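Local structure of heme oxygenase (Chlamydomonas reinhardtii, 4RAJ) at residues D49-A54 with H105-T110; P137-A142 with Q207-S212; G154-K159 with F177-E182. The protein probably catalyses the oxygen-dependent breakdown of heme to biliverdin, carbon monoxide and free iron. One frame throughout, in Å; residues are numbered along the deposited sequence.

Overall arrangement
From the N terminus the chain runs through two helices to Asp49, where helix 50-76 begins. Contact 1 sets that start against the end of helix 96-107, closing a loop of 50 mostly helical residues. Contact 2 opens later, at Pro137, and joins the beginning of helix 140-151 to helix 204-227 near the C terminus. Inside this second loop of 64 residues contact 3 is nested, folding the loop after helix 155-165 back onto that helix. Contacts 1 and 2 lie on opposite sides of the chain's centre, their centres 34 Å apart. Contacts 1 and 3 touch, since Tyr53 OH packs 3.4 Å from Phe177 CE2.

Contact 1: D49-A54 with H105-T110; sequences DKDLYA and HYLGAT
Tyr53 and Ala54, in the first turns of helix 50-76, pack against Tyr106 and Leu107 in the last turn of helix 96-107, a largely apolar contact between two helix ends. The small methyl of Ala54 fits closely between the two side chains: its CB is 3.4 Å from Tyr106 CB and 3.7 Å from Leu107 CG. With CG anti to the backbone N (chi1 172°), Tyr53 presents the CE2 edge of its ring to the face of Tyr106 in an offset edge-to-face pair, the planes 80° apart. The Tyr106 hydroxyl is held by the carbonyl of Gly173. Lys50 contributes only its aliphatic base, CB lying 3.9 Å from Tyr106 CD1. On the polar side Asp51 OD1 and Tyr106 O are both acceptors, so a water joins them by donating to each, 2.9 Å from Asp51 OD1 and 2.8 Å from Tyr106 O. Asp49 suits the helix start because its OD1 accepts from Asp51 N at 2.8 Å, and Gly108 lets the other helix end with a positive phi. A capped N-terminus set beside a helix C-terminus in this way joins two helices of the all-alpha heme oxygenase fold.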
ATOM      1  N   ASP A  49      13.316  10.188 -14.552  1.00 22.48           N
ATOM      2  CA  ASP A  49      12.234  10.789 -15.343  1.00 27.15           C
ATOM      3  C   ASP A  49      10.939  10.855 -14.526  1.00 22.88           C
ATOM      4  O   ASP A  49      10.385   9.811 -14.183  1.00 23.15           O
ATOM      5  CB  ASP A  49      12.012   9.963 -16.619  1.00 26.51           C
ATOM      6  CG  ASP A  49      11.019  10.598 -17.586  1.00 35.01           C
ATOM      7  OD1 ASP A  49      10.141  11.385 -17.164  1.00 35.14           O
ATOM      8  OD2 ASP A  49      11.129  10.298 -18.795  1.00 37.96           O
ATOM      9  N   LYS A  50      10.433  12.059 -14.253  1.00 24.77           N
ATOM     10  CA  LYS A  50       9.266  12.169 -13.376  1.00 22.51           C
ATOM     11  C   LYS A  50       8.070  11.459 -13.989  1.00 26.23           C
ATOM     12  O   LYS A  50       7.205  10.966 -13.269  1.00 24.80           O
ATOM     13  CB  LYS A  50       8.906  13.628 -13.080  1.00 27.38           C
ATOM     14  CG  LYS A  50       9.059  14.582 -14.229  1.00 37.96           C
ATOM     15  CD  LYS A  50       8.749  16.003 -13.767  1.00 57.43           C
ATOM     16  CE  LYS A  50       9.489  16.355 -12.479  1.00 65.25           C
ATOM     17  NZ  LYS A  50       9.209  17.749 -12.021  1.00 68.69           N
ATOM     18  N   ASP A  51       8.017  11.387 -15.318  1.00 21.40           N
ATOM     19  CA  ASP A  51       6.908  10.680 -15.965  1.00 25.03           C
ATOM     20  C   ASP A  51       6.969   9.171 -15.687  1.00 24.92           C
ATOM     21  O   ASP A  51       5.943   8.522 -15.489  1.00 23.82           O
ATOM     22  CB  ASP A  51       6.905  10.928 -17.478  1.00 32.77           C
ATOM     23  CG  ASP A  51       6.667  12.390 -17.846  1.00 44.82           C
ATOM     24  OD1 ASP A  51       6.029  13.135 -17.065  1.00 42.65           O
ATOM     25  OD2 ASP A  51       7.112  12.791 -18.944  1.00 51.05           O
ATOM     26  N   LEU A  52       8.178   8.619 -15.685  1.00 21.59           N
ATOM     27  CA  LEU A  52       8.375   7.216 -15.367  1.00 21.13           C
ATOM     28  C   LEU A  52       7.984   6.955 -13.919  1.00 18.82           C
ATOM     29  O   LEU A  52       7.253   6.018 -13.619  1.00 19.27           O
ATOM     30  CB  LEU A  52       9.834   6.825 -15.592  1.00 26.65           C
ATOM     31  CG  LEU A  52      10.138   5.463 -16.180  1.00 43.18           C
ATOM     32  CD1 LEU A  52       9.190   5.189 -17.338  1.00 38.19           C
ATOM     33  CD2 LEU A  52      11.591   5.477 -16.653  1.00 41.46           C
ATOM     34  N   TYR A  53       8.478   7.817 -13.037  1.00 20.57           N
ATOM     35  CA  TYR A  53       8.170   7.755 -11.623  1.00 19.19           C
ATOM     36  C   TYR A  53       6.654   7.729 -11.383  1.00 20.35           C
ATOM     37  O   TYR A  53       6.128   6.881 -10.658  1.00 19.06           O
ATOM     38  CB  TYR A  53       8.815   8.952 -10.910  1.00 17.25           C
ATOM     39  CG  TYR A  53       8.407   9.105  -9.471  1.00 19.07           C
ATOM     40  CD1 TYR A  53       8.949   8.291  -8.483  1.00 18.08           C
ATOM     41  CD2 TYR A  53       7.476  10.064  -9.094  1.00 20.04           C
ATOM     42  CE1 TYR A  53       8.572   8.435  -7.150  1.00 24.15           C
ATOM     43  CE2 TYR A  53       7.097  10.217  -7.776  1.00 24.81           C
ATOM     44  CZ  TYR A  53       7.648   9.408  -6.810  1.00 27.10           C
ATOM     45  OH  TYR A  53       7.264   9.559  -5.503  1.00 23.81           O
ATOM     46  N   ALA A  54       5.955   8.653 -12.018  1.00 19.19           N
ATOM     47  CA  ALA A  54       4.511   8.799 -11.816  1.00 20.98           C
ATOM     48  C   ALA A  54       3.719   7.626 -12.396  1.00 21.42           C
ATOM     49  O   ALA A  54       2.713   7.197 -11.825  1.00 17.77           O
ATOM     50  CB  ALA A  54       4.030  10.122 -12.428  1.00 17.45           C
ATOM     51  N   HIS A 105      -0.662  15.444 -10.777  1.00 17.25           N
ATOM     52  CA  HIS A 105       0.372  16.482 -10.751  1.00 19.87           C
ATOM     53  C   HIS A 105       1.473  16.250 -11.789  1.00 20.59           C
ATOM     54  O   HIS A 105       1.827  17.149 -12.571  1.00 20.95           O
ATOM     55  CB  HIS A 105       1.024  16.597  -9.370  1.00 18.09           C
ATOM     56  CG  HIS A 105       2.145  17.597  -9.348  1.00 23.51           C
ATOM     57  ND1 HIS A 105       3.471  17.236  -9.282  1.00 27.47           N
ATOM     58  CD2 HIS A 105       2.126  18.944  -9.473  1.00 19.43           C
ATOM     59  CE1 HIS A 105       4.225  18.323  -9.333  1.00 19.87           C
ATOM     60  NE2 HIS A 105       3.432  19.372  -9.434  1.00 31.84           N
ATOM     61  N   TYR A 106       2.024  15.041 -11.807  1.00 19.82           N
ATOM     62  CA  TYR A 106       3.158  14.779 -12.686  1.00 17.01           C
ATOM     63  C   TYR A 106       2.764  14.639 -14.145  1.00 24.91           C
ATOM     64  O   TYR A 106       3.484  15.105 -15.028  1.00 25.65           O
ATOM     65  CB  TYR A 106       3.888  13.520 -12.225  1.00 17.90           C
ATOM     66  CG  TYR A 106       4.654  13.697 -10.942  1.00 18.46           C
ATOM     67  CD1 TYR A 106       5.815  14.462 -10.913  1.00 23.05           C
ATOM     68  CD2 TYR A 106       4.226  13.105  -9.753  1.00 18.85           C
ATOM     69  CE1 TYR A 106       6.530  14.631  -9.748  1.00 19.66           C
ATOM     70  CE2 TYR A 106       4.943  13.277  -8.573  1.00 21.89           C
ATOM     71  CZ  TYR A 106       6.099  14.046  -8.586  1.00 21.59           C
ATOM     72  OH  TYR A 106       6.836  14.240  -7.438  1.00 21.31           O
ATOM     73  N   LEU A 107       1.617  14.013 -14.401  1.00 21.26           N
ATOM     74  CA  LEU A 107       1.289  13.568 -15.756  1.00 24.51           C
ATOM     75  C   LEU A 107       0.295  14.483 -16.474  1.00 23.22           C
ATOM     76  O   LEU A 107       0.188  14.458 -17.709  1.00 24.59           O
ATOM     77  CB  LEU A 107       0.745  12.138 -15.716  1.00 19.70           C
ATOM     78  CG  LEU A 107       1.696  11.057 -15.196  1.00 22.03           C
ATOM     79  CD1 LEU A 107       1.088   9.685 -15.391  1.00 19.31           C
ATOM     80  CD2 LEU A 107       3.061  11.138 -15.904  1.00 26.03           C
ATOM     81  N   GLY A 108      -0.437  15.285 -15.711  1.00 23.81           N
ATOM     82  CA  GLY A 108      -1.304  16.285 -16.309  1.00 27.61           C
ATOM     83  C   GLY A 108      -2.571  15.715 -16.919  1.00 26.72           C
ATOM     84  O   GLY A 108      -3.061  14.677 -16.498  1.00 23.66           O
ATOM     85  N   ALA A 109      -3.091  16.401 -17.929  1.00 22.47           N
ATOM     86  CA  ALA A 109      -4.449  16.143 -18.413  1.00 24.56           C
ATOM     87  C   ALA A 109      -4.700  14.696 -18.848  1.00 24.20           C
ATOM     88  O   ALA A 109      -5.767  14.136 -18.578  1.00 26.81           O
ATOM     89  CB  ALA A 109      -4.772  17.092 -19.564  1.00 25.71           C
ATOM     90  N   THR A 110      -3.716  14.092 -19.508  1.00 22.32           N
ATOM     91  CA  THR A 110      -3.900  12.745 -20.050  1.00 22.50           C
ATOM     92  C   THR A 110      -3.279  11.670 -19.172  1.00 20.83           C
ATOM     93  O   THR A 110      -2.907  10.605 -19.660  1.00 24.86           O
ATOM     94  CB  THR A 110      -3.319  12.645 -21.452  1.00 27.38           C
ATOM     95  OG1 THR A 110      -1.917  12.945 -21.403  1.00 25.94           O
ATOM     96  CG2 THR A 110      -4.030  13.645 -22.376  1.00 24.29           C
TER
HETATM   97  O   HOH W   1       6.057  15.864 -15.948  1.00 50.08           O

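Contact 2: P137-A142 with Q207-S212; sequences PALLLA and QDQLLS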
ATOM      1  N   PRO A 137     -13.693 -10.337   4.844  1.00 30.91           N
ATOM      2  CA  PRO A 137     -13.163  -8.975   4.955  1.00 32.73           C
ATOM      3  C   PRO A 137     -12.101  -8.807   6.035  1.00 30.04           C
ATOM      4  O   PRO A 137     -11.268  -7.932   5.879  1.00 26.85           O
ATOM      5  CB  PRO A 137     -14.406  -8.138   5.278  1.00 33.08           C
ATOM      6  CG  PRO A 137     -15.560  -8.968   4.812  1.00 39.07           C
ATOM      7  CD  PRO A 137     -15.151 -10.383   5.055  1.00 32.94           C
ATOM      8  N   ALA A 138     -12.107  -9.608   7.095  1.00 23.79           N
ATOM      9  CA  ALA A 138     -11.067  -9.468   8.114  1.00 27.53           C
ATOM     10  C   ALA A 138      -9.640  -9.609   7.540  1.00 23.00           C
ATOM     11  O   ALA A 138      -8.703  -8.978   8.048  1.00 23.09           O
ATOM     12  CB  ALA A 138     -11.286 -10.486   9.240  1.00 25.80           C
ATOM     13  N   LEU A 139      -9.481 -10.421   6.490  1.00 23.06           N
ATOM     14  CA  LEU A 139      -8.165 -10.684   5.902  1.00 21.46           C
ATOM     15  C   LEU A 139      -7.595  -9.440   5.203  1.00 21.13           C
ATOM     16  O   LEU A 139      -6.387  -9.352   4.969  1.00 23.91           O
ATOM     17  CB  LEU A 139      -8.228 -11.863   4.908  1.00 20.64           C
ATOM     18  CG  LEU A 139      -8.598 -13.219   5.534  1.00 28.15           C
ATOM     19  CD1 LEU A 139      -8.450 -14.412   4.552  1.00 25.06           C
ATOM     20  CD2 LEU A 139      -7.778 -13.459   6.799  1.00 27.81           C
ATOM     21  N   LEU A 140      -8.470  -8.495   4.875  1.00 23.16           N
ATOM     22  CA  LEU A 140      -8.045  -7.196   4.344  1.00 19.70           C
ATOM     23  C   LEU A 140      -7.127  -6.466   5.328  1.00 21.97           C
ATOM     24  O   LEU A 140      -6.263  -5.669   4.926  1.00 19.02           O
ATOM     25  CB  LEU A 140      -9.268  -6.321   4.036  1.00 20.19           C
ATOM     26  CG  LEU A 140     -10.157  -6.731   2.860  1.00 22.89           C
ATOM     27  CD1 LEU A 140     -11.432  -5.845   2.795  1.00 19.49           C
ATOM     28  CD2 LEU A 140      -9.358  -6.678   1.562  1.00 25.30           C
ATOM     29  N   LEU A 141      -7.294  -6.743   6.618  1.00 20.94           N
ATOM     30  CA  LEU A 141      -6.516  -6.036   7.634  1.00 19.80           C
ATOM     31  C   LEU A 141      -5.045  -6.427   7.586  1.00 22.95           C
ATOM     32  O   LEU A 141      -4.178  -5.630   7.951  1.00 21.92           O
ATOM     33  CB  LEU A 141      -7.106  -6.283   9.035  1.00 22.91           C
ATOM     34  CG  LEU A 141      -8.520  -5.751   9.308  1.00 24.63           C
ATOM     35  CD1 LEU A 141      -9.052  -6.321  10.625  1.00 26.10           C
ATOM     36  CD2 LEU A 141      -8.562  -4.227   9.351  1.00 23.81           C
ATOM     37  N   ALA A 142      -4.757  -7.638   7.097  1.00 18.28           N
ATOM     38  CA  ALA A 142      -3.386  -8.065   6.881  1.00 20.43           C
ATOM     39  C   ALA A 142      -2.766  -7.267   5.754  1.00 23.04           C
ATOM     40  O   ALA A 142      -1.567  -6.983   5.778  1.00 23.41           O
ATOM     41  CB  ALA A 142      -3.326  -9.573   6.568  1.00 23.01           C
ATOM     42  N   GLN A 207      -5.666 -16.411  12.413  1.00 28.29           N
ATOM     43  CA  GLN A 207      -4.328 -15.862  12.611  1.00 28.51           C
ATOM     44  C   GLN A 207      -3.346 -16.384  11.550  1.00 29.75           C
ATOM     45  O   GLN A 207      -2.513 -15.625  11.048  1.00 25.73           O
ATOM     46  CB  GLN A 207      -3.822 -16.187  14.016  1.00 25.56           C
ATOM     47  CG  GLN A 207      -4.708 -15.609  15.115  1.00 27.69           C
ATOM     48  CD  GLN A 207      -4.048 -15.652  16.479  1.00 34.08           C
ATOM     49  OE1 GLN A 207      -2.834 -15.466  16.604  1.00 34.97           O
ATOM     50  NE2 GLN A 207      -4.842 -15.910  17.510  1.00 32.87           N
ATOM     51  N   ASP A 208      -3.438 -17.678  11.214  1.00 22.82           N
ATOM     52  CA  ASP A 208      -2.614 -18.246  10.147  1.00 21.09           C
ATOM     53  C   ASP A 208      -2.932 -17.614   8.791  1.00 24.49           C
ATOM     54  O   ASP A 208      -2.039 -17.379   7.978  1.00 25.85           O
ATOM     55  CB  ASP A 208      -2.809 -19.766  10.042  1.00 23.91           C
ATOM     56  CG  ASP A 208      -2.179 -20.525  11.199  1.00 44.53           C
ATOM     57  OD1 ASP A 208      -1.409 -19.913  11.985  1.00 44.24           O
ATOM     58  OD2 ASP A 208      -2.463 -21.741  11.320  1.00 39.08           O
ATOM     59  N   GLN A 209      -4.209 -17.367   8.537  1.00 24.58           N
ATOM     60  CA  GLN A 209      -4.614 -16.728   7.291  1.00 26.83           C
ATOM     61  C   GLN A 209      -4.076 -15.316   7.180  1.00 27.04           C
ATOM     62  O   GLN A 209      -3.722 -14.872   6.098  1.00 25.81           O
ATOM     63  CB  GLN A 209      -6.129 -16.686   7.168  1.00 23.49           C
ATOM     64  CG  GLN A 209      -6.768 -17.983   6.730  1.00 30.55           C
ATOM     65  CD  GLN A 209      -8.257 -17.835   6.542  1.00 34.99           C
ATOM     66  OE1 GLN A 209      -8.951 -17.329   7.418  1.00 36.33           O
ATOM     67  NE2 GLN A 209      -8.756 -18.258   5.390  1.00 50.58           N
ATOM     68  N   LEU A 210      -4.035 -14.603   8.298  1.00 21.39           N
ATOM     69  CA  LEU A 210      -3.505 -13.242   8.302  1.00 21.28           C
ATOM     70  C   LEU A 210      -2.020 -13.246   7.974  1.00 22.95           C
ATOM     71  O   LEU A 210      -1.535 -12.393   7.230  1.00 22.84           O
ATOM     72  CB  LEU A 210      -3.759 -12.575   9.661  1.00 27.90           C
ATOM     73  CG  LEU A 210      -5.237 -12.313   9.962  1.00 26.52           C
ATOM     74  CD1 LEU A 210      -5.458 -12.022  11.445  1.00 26.90           C
ATOM     75  CD2 LEU A 210      -5.728 -11.144   9.104  1.00 23.90           C
ATOM     76  N   LEU A 211      -1.296 -14.210   8.528  1.00 21.27           N
ATOM     77  CA  LEU A 211       0.103 -14.431   8.158  1.00 26.38           C
ATOM     78  C   LEU A 211       0.213 -14.667   6.652  1.00 29.19           C
ATOM     79  O   LEU A 211       1.028 -14.036   5.981  1.00 24.12           O
ATOM     80  CB  LEU A 211       0.702 -15.623   8.935  1.00 23.83           C
ATOM     81  CG  LEU A 211       2.126 -16.059   8.554  1.00 25.48           C
ATOM     82  CD1 LEU A 211       3.004 -14.835   8.435  1.00 35.36           C
ATOM     83  CD2 LEU A 211       2.702 -17.012   9.590  1.00 32.10           C
ATOM     84  N   SER A 212      -0.607 -15.575   6.128  1.00 22.09           N
ATOM     85  CA  SER A 212      -0.544 -15.902   4.712  1.00 24.21           C
ATOM     86  C   SER A 212      -0.841 -14.683   3.846  1.00 23.98           C
ATOM     87  O   SER A 212      -0.195 -14.479   2.834  1.00 21.80           O
ATOM     88  CB  SER A 212      -1.510 -17.031   4.373  1.00 29.95           C
ATOM     89  OG  SER A 212      -1.080 -18.240   4.964  1.00 28.61           O
TER
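The carboxamide of Gln209 is the flat group of this contact, and one of its faces is covered by a methyl of Leu139: CD1 sits almost straight above the amide carbon, 4.0 Å from Gln209 CD. The second methyl reaches lower on the same side chain, with Leu139 CD2 3.6 Å from Gln209 CB. Glutamine fits this outer margin because its CB and the face of its amide can meet the leucine while the chain, extended beyond CG, leads the polar end to the surface. Further in, methyl groups meet one another and backbone carbonyl oxygens. Leu210 CD2 lies 3.9 Å from Leu139 CD2 and 3.8 Å from Ala142 CB, so this one methyl meets both residues; its other near neighbour is the carbonyl oxygen of Ala138.

In the all-alpha heme oxygenase fold these residues bring the start of helix 140-151 against helix 204-227. Where the two come nearest, Ala142 CA is 5.4 Å from Leu210 CA, a spacing that the small alanine permits: Ala142 CB touches the backbone itself, 3.4 Å from Leu210 O. Leu139 and Leu210 both place CG beside the backbone N and anti to the carbonyl carbon (chi1 -64° and -67°), and from there each side chain reaches across to the opposing segment. Trp198 of helix 184-200 packs on Ala138, Leu141 and Leu210, extending the apolar layer. Leu140 faces another way, onto Leu67, Ala70 and Leu71 of helix 50-76, and Leu211 lies on helix 20-27 at the far side of its own helix.

Contact 3: G154-K159 with F177-E182; sequences GGQIVK and FDYTGE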
ATOM      1  N   GLY A 154       8.686   3.470   5.379  1.00 32.45           N
ATOM      2  CA  GLY A 154       9.722   3.551   4.367  1.00 33.86           C
ATOM      3  C   GLY A 154       9.365   4.550   3.285  1.00 34.52           C
ATOM      4  O   GLY A 154      10.242   5.155   2.672  1.00 37.36           O
ATOM      5  N   GLY A 155       8.066   4.713   3.046  1.00 32.08           N
ATOM      6  CA  GLY A 155       7.564   5.682   2.081  1.00 26.00           C
ATOM      7  C   GLY A 155       8.120   7.087   2.286  1.00 36.24           C
ATOM      8  O   GLY A 155       8.233   7.853   1.328  1.00 32.64           O
ATOM      9  N   GLN A 156       8.477   7.432   3.524  1.00 32.60           N
ATOM     10  CA  GLN A 156       9.014   8.764   3.806  1.00 33.24           C
ATOM     11  C   GLN A 156      10.388   8.958   3.168  1.00 32.15           C
ATOM     12  O   GLN A 156      10.819  10.087   2.920  1.00 32.94           O
ATOM     13  CB  GLN A 156       9.097   9.009   5.317  1.00 33.20           C
ATOM     14  CG  GLN A 156       7.777   8.824   6.024  1.00 34.09           C
ATOM     15  CD  GLN A 156       6.658   9.610   5.371  1.00 32.61           C
ATOM     16  OE1 GLN A 156       6.622  10.839   5.450  1.00 35.36           O
ATOM     17  NE2 GLN A 156       5.740   8.903   4.712  1.00 25.12           N
ATOM     18  N   ILE A 157      11.072   7.855   2.900  1.00 32.83           N
ATOM     19  CA  ILE A 157      12.382   7.922   2.264  1.00 38.25           C
ATOM     20  C   ILE A 157      12.238   8.207   0.773  1.00 33.45           C
ATOM     21  O   ILE A 157      12.955   9.041   0.219  1.00 35.48           O
ATOM     22  CB  ILE A 157      13.178   6.617   2.474  1.00 48.77           C
ATOM     23  CG1 ILE A 157      13.475   6.415   3.962  1.00 57.19           C
ATOM     24  CG2 ILE A 157      14.473   6.647   1.685  1.00 44.17           C
ATOM     25  CD1 ILE A 157      14.006   5.034   4.302  1.00 58.51           C
ATOM     26  N   VAL A 158      11.307   7.517   0.121  1.00 30.02           N
ATOM     27  CA  VAL A 158      10.987   7.802  -1.276  1.00 23.48           C
ATOM     28  C   VAL A 158      10.562   9.259  -1.427  1.00 23.51           C
ATOM     29  O   VAL A 158      10.972   9.946  -2.353  1.00 24.92           O
ATOM     30  CB  VAL A 158       9.858   6.876  -1.793  1.00 27.35           C
ATOM     31  CG1 VAL A 158       9.421   7.285  -3.184  1.00 23.91           C
ATOM     32  CG2 VAL A 158      10.323   5.426  -1.784  1.00 32.74           C
ATOM     33  N   LYS A 159       9.742   9.725  -0.493  1.00 21.03           N
ATOM     34  CA  LYS A 159       9.265  11.103  -0.498  1.00 23.60           C
ATOM     35  C   LYS A 159      10.421  12.108  -0.473  1.00 27.11           C
ATOM     36  O   LYS A 159      10.450  13.069  -1.254  1.00 24.36           O
ATOM     37  CB  LYS A 159       8.337  11.318   0.701  1.00 28.49           C
ATOM     38  CG  LYS A 159       8.158  12.741   1.141  1.00 30.20           C
ATOM     39  CD  LYS A 159       7.080  12.783   2.200  1.00 30.00           C
ATOM     40  CE  LYS A 159       7.188  14.014   3.047  1.00 39.59           C
ATOM     41  NZ  LYS A 159       5.982  14.186   3.900  1.00 39.80           N
ATOM     42  N   PHE A 177       2.704  10.122  -0.010  1.00 17.41           N
ATOM     43  CA  PHE A 177       3.496   9.870   1.193  1.00 16.89           C
ATOM     44  C   PHE A 177       3.282  10.913   2.305  1.00 19.32           C
ATOM     45  O   PHE A 177       3.989  10.896   3.317  1.00 21.75           O
ATOM     46  CB  PHE A 177       4.978   9.827   0.816  1.00 17.44           C
ATOM     47  CG  PHE A 177       5.276   8.885  -0.321  1.00 20.51           C
ATOM     48  CD1 PHE A 177       5.263   7.517  -0.119  1.00 27.11           C
ATOM     49  CD2 PHE A 177       5.556   9.371  -1.593  1.00 21.68           C
ATOM     50  CE1 PHE A 177       5.525   6.652  -1.169  1.00 26.87           C
ATOM     51  CE2 PHE A 177       5.825   8.510  -2.643  1.00 22.68           C
ATOM     52  CZ  PHE A 177       5.809   7.153  -2.435  1.00 21.38           C
ATOM     53  N   ASP A 178       2.317  11.807   2.124  1.00 18.47           N
ATOM     54  CA  ASP A 178       2.092  12.871   3.104  1.00 29.53           C
ATOM     55  C   ASP A 178       1.044  12.493   4.159  1.00 28.16           C
ATOM     56  O   ASP A 178       0.064  11.800   3.866  1.00 22.21           O
ATOM     57  CB  ASP A 178       1.653  14.168   2.420  1.00 23.55           C
ATOM     58  CG  ASP A 178       2.758  14.809   1.585  1.00 32.03           C
ATOM     59  OD1 ASP A 178       3.960  14.476   1.744  1.00 28.74           O
ATOM     60  OD2 ASP A 178       2.409  15.655   0.748  1.00 29.80           O
ATOM     61  N   TYR A 179       1.261  12.977   5.380  1.00 20.54           N
ATOM     62  CA  TYR A 179       0.330  12.773   6.486  1.00 20.80           C
ATOM     63  C   TYR A 179       0.132  14.100   7.189  1.00 25.45           C
ATOM     64  O   TYR A 179       0.739  14.363   8.223  1.00 26.01           O
ATOM     65  CB  TYR A 179       0.855  11.707   7.459  1.00 20.95           C
ATOM     66  CG  TYR A 179       0.947  10.347   6.783  1.00 19.75           C
ATOM     67  CD1 TYR A 179       2.057  10.015   6.003  1.00 21.92           C
ATOM     68  CD2 TYR A 179      -0.074   9.414   6.906  1.00 22.03           C
ATOM     69  CE1 TYR A 179       2.145   8.784   5.351  1.00 22.19           C
ATOM     70  CE2 TYR A 179       0.005   8.168   6.261  1.00 24.00           C
ATOM     71  CZ  TYR A 179       1.118   7.869   5.486  1.00 24.19           C
ATOM     72  OH  TYR A 179       1.220   6.657   4.829  1.00 20.99           O
ATOM     73  N   THR A 180      -0.725  14.937   6.617  1.00 24.01           N
ATOM     74  CA  THR A 180      -0.843  16.324   7.060  1.00 24.42           C
ATOM     75  C   THR A 180      -1.858  16.529   8.194  1.00 26.69           C
ATOM     76  O   THR A 180      -1.996  17.642   8.707  1.00 27.78           O
ATOM     77  CB  THR A 180      -1.236  17.223   5.890  1.00 31.06           C
ATOM     78  OG1 THR A 180      -2.534  16.835   5.427  1.00 29.61           O
ATOM     79  CG2 THR A 180      -0.233  17.073   4.759  1.00 28.80           C
ATOM     80  N   GLY A 181      -2.566  15.468   8.576  1.00 26.52           N
ATOM     81  CA  GLY A 181      -3.476  15.535   9.707  1.00 25.79           C
ATOM     82  C   GLY A 181      -2.900  14.779  10.892  1.00 28.46           C
ATOM     83  O   GLY A 181      -1.978  15.244  11.547  1.00 29.29           O
ATOM     84  N   GLU A 182      -3.448  13.600  11.168  1.00 25.31           N
ATOM     85  CA  GLU A 182      -2.839  12.678  12.125  1.00 25.07           C
ATOM     86  C   GLU A 182      -1.430  12.298  11.661  1.00 23.24           C
ATOM     87  O   GLU A 182      -1.224  12.029  10.482  1.00 22.97           O
ATOM     88  CB  GLU A 182      -3.696  11.416  12.266  1.00 25.95           C
ATOM     89  CG  GLU A 182      -3.403  10.579  13.495  1.00 30.07           C
ATOM     90  CD  GLU A 182      -3.975  11.180  14.761  1.00 37.19           C
ATOM     91  OE1 GLU A 182      -5.217  11.192  14.905  1.00 38.70           O
ATOM     92  OE2 GLU A 182      -3.183  11.643  15.608  1.00 30.53           O
TER
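The glycine-rich start of helix 155-165, just after helix 140-151, receives the loop that follows it, with Phe177 as the main apolar side chain between them. Gly155 suits this place because, having no side chain, it lets the phenyl ring lie against bare backbone: Phe177 CD1 comes 3.3 Å from Gly155 O. Val158 leans over one face of the ring, and its CG1, anti to the backbone N (chi1 173°), is 3.7 Å from Phe177 CZ. Lys159 adds its aliphatic base, CB to Phe177 CB 3.7 Å.

In heme oxygenases a glycine-rich kink of this kind belongs to the distal helix over the heme. Here the side chain of Phe177 is about 5 Å from a bound polyether, probably from the crystallisation liquor, whose pocket includes Thr146, Gln147 and Ala150 of helix 140-151, so the loop probably borders the heme cavity.

Polar bonds grip both backbone and side chain of the loop. Gln156 bends at chi2 (-51°) and brings its amide back, so that NE2 donates to Phe177 O at 3.0 Å, in the carbonyl plane and on a lone pair. The same nitrogen also donates to Met151 O and sits at the edge of the Tyr179 ring, 3.7 Å from CE1. Lys159, stretched out beyond CG, carries its ammonium to the carboxylate of Asp178, where NZ and OD1 form a salt bridge of 3.0 Å from the anti side. Asp178 OD1 has a second partner, the hydroxyl of Thr174, while Arg95 bonds to Asp178 O and makes a cation-pi contact with Tyr179.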